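Local coordinates for protein glucosamine kinase (Streptacidiphilus jiangxiensis, PDB 6HWJ) that catalyses the ATP-dependent, magnesium-requiring phosphorylation of D-glucosamine to D-glucosamine 6-phosphate, and acts to a lesser extent on glucose, at residues R137-G142 and Q177-A182. Sequence-based numbering, arbitrary orientation.
Sequences RLPAEG and QPVLLA
The CA atoms of the two segments come nearest at L138 and V179, 7.8 Å apart, too far for the chains to pair as neighbouring strands. Each belongs to a different antiparallel sheet: L138 bonds through its backbone to R57 of strand 57-65, while V179 begins strand 179-186, which runs between 130-134 and 166-172. After L138 the first chain leaves its short strand through P139 into a loop. In the second, a classic beta bulge sets L181 and A182 together against L170 of strand 166-172.

The side chain of L138 spans the gap. Its CG lies anti to the carbonyl carbon (chi1 -63°), which carries its two methyls toward strand 179-186. There CD2 does most of the touching: it meets V179 CG1 at 3.6 Å, and it also rests 3.4 Å from L180 O, a methyl against a backbone carbonyl oxygen. L181 comes in at about a right angle to the L138 side chain, and its CD2 fits against both methyls of the fork, 3.7 Å from L138 CD2 and 3.8 Å from L138 CD1. V179 points CG1 at the first chain because that methyl stands anti to its own backbone N (chi1 171°). P139 CD lies more loosely against the same methyl, 4.3 Å from V179 CG1. T59 of strand 57-65 touches both L138 and L181. L180, packed on helix 148-157, has its side chain about 5 Å from that of the magnesium ligand D319.

Chemically this is aliphatic packing between two sheets, in which the branched ends of L138, V179 and L181 meet; backbone hydrogen bonds run elsewhere, from V179 to L172 and from L181 to A135 and L170.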
ATOM      1  N   ARG A 137      -9.839  -2.271  12.815  1.00 37.96           N
ATOM      2  CA  ARG A 137     -10.942  -1.329  12.646  1.00 40.01           C
ATOM      3  C   ARG A 137     -11.497  -1.464  11.234  1.00 32.15           C
ATOM      4  O   ARG A 137     -10.744  -1.506  10.264  1.00 29.87           O
ATOM      5  CB  ARG A 137     -10.462   0.098  12.916  1.00 55.13           C
ATOM      6  CG  ARG A 137     -11.537   1.157  12.818  1.00 70.29           C
ATOM      7  CD  ARG A 137     -12.607   0.988  13.882  1.00 82.71           C
ATOM      8  NE  ARG A 137     -13.590   2.071  13.826  1.00 93.23           N
ATOM      9  CZ  ARG A 137     -13.466   3.235  14.460  1.00100.52           C
ATOM     10  NH1 ARG A 137     -12.397   3.483  15.208  1.00101.96           N
ATOM     11  NH2 ARG A 137     -14.416   4.152  14.346  1.00104.18           N
ATOM     12  N   LEU A 138     -12.809  -1.557  11.127  1.00 33.38           N
ATOM     13  CA  LEU A 138     -13.490  -1.647   9.842  1.00 33.57           C
ATOM     14  C   LEU A 138     -14.206  -0.337   9.529  1.00 38.28           C
ATOM     15  O   LEU A 138     -14.538   0.435  10.434  1.00 35.99           O
ATOM     16  CB  LEU A 138     -14.524  -2.778   9.859  1.00 32.12           C
ATOM     17  CG  LEU A 138     -13.964  -4.195  10.055  1.00 32.18           C
ATOM     18  CD1 LEU A 138     -15.093  -5.181  10.300  1.00 31.20           C
ATOM     19  CD2 LEU A 138     -13.109  -4.612   8.846  1.00 31.53           C
ATOM     20  N   PRO A 139     -14.500  -0.072   8.264  1.00 38.59           N
ATOM     21  CA  PRO A 139     -15.395   1.048   7.940  1.00 41.42           C
ATOM     22  C   PRO A 139     -16.819   0.765   8.391  1.00 43.30           C
ATOM     23  O   PRO A 139     -17.194  -0.373   8.700  1.00 40.25           O
ATOM     24  CB  PRO A 139     -15.300   1.157   6.412  1.00 42.68           C
ATOM     25  CG  PRO A 139     -14.867  -0.201   5.955  1.00 41.31           C
ATOM     26  CD  PRO A 139     -13.997  -0.766   7.061  1.00 39.16           C
ATOM     27  N   ALA A 140     -17.620   1.835   8.448  1.00 42.49           N
ATOM     28  CA  ALA A 140     -19.048   1.678   8.680  1.00 44.80           C
ATOM     29  C   ALA A 140     -19.664   0.804   7.588  1.00 44.75           C
ATOM     30  O   ALA A 140     -19.121   0.655   6.496  1.00 40.90           O
ATOM     31  CB  ALA A 140     -19.741   3.042   8.710  1.00 47.57           C
ATOM     32  N   GLU A 141     -20.816   0.222   7.897  1.00 49.81           N
ATOM     33  CA  GLU A 141     -21.445  -0.713   6.968  1.00 53.98           C
ATOM     34  C   GLU A 141     -21.783  -0.012   5.660  1.00 53.56           C
ATOM     35  O   GLU A 141     -22.349   1.083   5.655  1.00 54.04           O
ATOM     36  CB  GLU A 141     -22.703  -1.315   7.591  1.00 62.97           C
ATOM     37  CG  GLU A 141     -23.303  -2.461   6.791  1.00 67.86           C
ATOM     38  CD  GLU A 141     -24.436  -3.157   7.529  1.00 74.09           C
ATOM     39  OE1 GLU A 141     -24.924  -2.602   8.543  1.00 75.75           O
ATOM     40  OE2 GLU A 141     -24.832  -4.262   7.098  1.00 75.50           O
ATOM     41  N   GLY A 142     -21.420  -0.644   4.549  1.00 54.30           N
ATOM     42  CA  GLY A 142     -21.645  -0.088   3.238  1.00 54.86           C
ATOM     43  C   GLY A 142     -20.662   0.972   2.797  1.00 52.65           C
ATOM     44  O   GLY A 142     -20.749   1.423   1.652  1.00 54.99           O
ATOM     45  N   GLN A 177     -17.527  -2.840  -2.416  1.00 58.52           N
ATOM     46  CA  GLN A 177     -16.444  -3.808  -2.376  1.00 53.55           C
ATOM     47  C   GLN A 177     -16.554  -4.669  -1.120  1.00 47.85           C
ATOM     48  O   GLN A 177     -16.841  -4.151  -0.038  1.00 43.10           O
ATOM     49  CB  GLN A 177     -15.080  -3.104  -2.381  1.00 54.88           C
ATOM     50  CG  GLN A 177     -14.530  -2.799  -3.761  1.00 59.34           C
ATOM     51  CD  GLN A 177     -15.416  -1.854  -4.546  1.00 64.02           C
ATOM     52  OE1 GLN A 177     -16.403  -2.270  -5.155  1.00 65.08           O
ATOM     53  NE2 GLN A 177     -15.064  -0.570  -4.539  1.00 65.30           N
ATOM     54  N   PRO A 178     -16.358  -5.976  -1.229  1.00 54.14           N
ATOM     55  CA  PRO A 178     -16.255  -6.792  -0.014  1.00 51.52           C
ATOM     56  C   PRO A 178     -15.244  -6.188   0.951  1.00 38.23           C
ATOM     57  O   PRO A 178     -14.195  -5.688   0.547  1.00 35.09           O
ATOM     58  CB  PRO A 178     -15.805  -8.156  -0.541  1.00 59.58           C
ATOM     59  CG  PRO A 178     -16.376  -8.210  -1.927  1.00 64.10           C
ATOM     60  CD  PRO A 178     -16.294  -6.799  -2.454  1.00 62.11           C
ATOM     61  N   VAL A 179     -15.601  -6.194   2.221  1.00 33.32           N
ATOM     62  CA  VAL A 179     -14.802  -5.588   3.276  1.00 32.58           C
ATOM     63  C   VAL A 179     -13.768  -6.604   3.742  1.00 28.46           C
ATOM     64  O   VAL A 179     -14.121  -7.718   4.129  1.00 27.13           O
ATOM     65  CB  VAL A 179     -15.701  -5.147   4.451  1.00 36.66           C
ATOM     66  CG1 VAL A 179     -14.863  -4.715   5.651  1.00 35.43           C
ATOM     67  CG2 VAL A 179     -16.637  -4.029   4.006  1.00 40.12           C
ATOM     68  N   LEU A 180     -12.502  -6.210   3.732  1.00 26.40           N
ATOM     69  CA  LEU A 180     -11.423  -7.101   4.128  1.00 26.49           C
ATOM     70  C   LEU A 180     -11.437  -7.325   5.629  1.00 27.26           C
ATOM     71  O   LEU A 180     -11.429  -6.368   6.412  1.00 28.56           O
ATOM     72  CB  LEU A 180     -10.079  -6.519   3.713  1.00 26.95           C
ATOM     73  CG  LEU A 180      -8.816  -7.204   4.248  1.00 32.58           C
ATOM     74  CD1 LEU A 180      -8.666  -8.617   3.701  1.00 29.18           C
ATOM     75  CD2 LEU A 180      -7.578  -6.397   3.901  1.00 34.88           C
ATOM     76  N   LEU A 181     -11.429  -8.597   6.025  1.00 24.40           N
ATOM     77  CA  LEU A 181     -11.334  -8.978   7.426  1.00 24.53           C
ATOM     78  C   LEU A 181     -10.009  -9.647   7.748  1.00 26.96           C
ATOM     79  O   LEU A 181      -9.491  -9.442   8.853  1.00 25.85           O
ATOM     80  CB  LEU A 181     -12.470  -9.927   7.795  1.00 25.06           C
ATOM     81  CG  LEU A 181     -13.895  -9.462   7.492  1.00 27.89           C
ATOM     82  CD1 LEU A 181     -14.903 -10.526   7.965  1.00 30.29           C
ATOM     83  CD2 LEU A 181     -14.184  -8.123   8.125  1.00 29.34           C
ATOM     84  N   ALA A 182      -9.457 -10.412   6.800  1.00 25.18           N
ATOM     85  CA  ALA A 182      -8.188 -11.109   6.998  1.00 25.17           C
ATOM     86  C   ALA A 182      -7.610 -11.509   5.650  1.00 25.12           C
ATOM     87  O   ALA A 182      -8.342 -11.893   4.739  1.00 24.17           O
ATOM     88  CB  ALA A 182      -8.339 -12.360   7.867  1.00 24.39           C
TER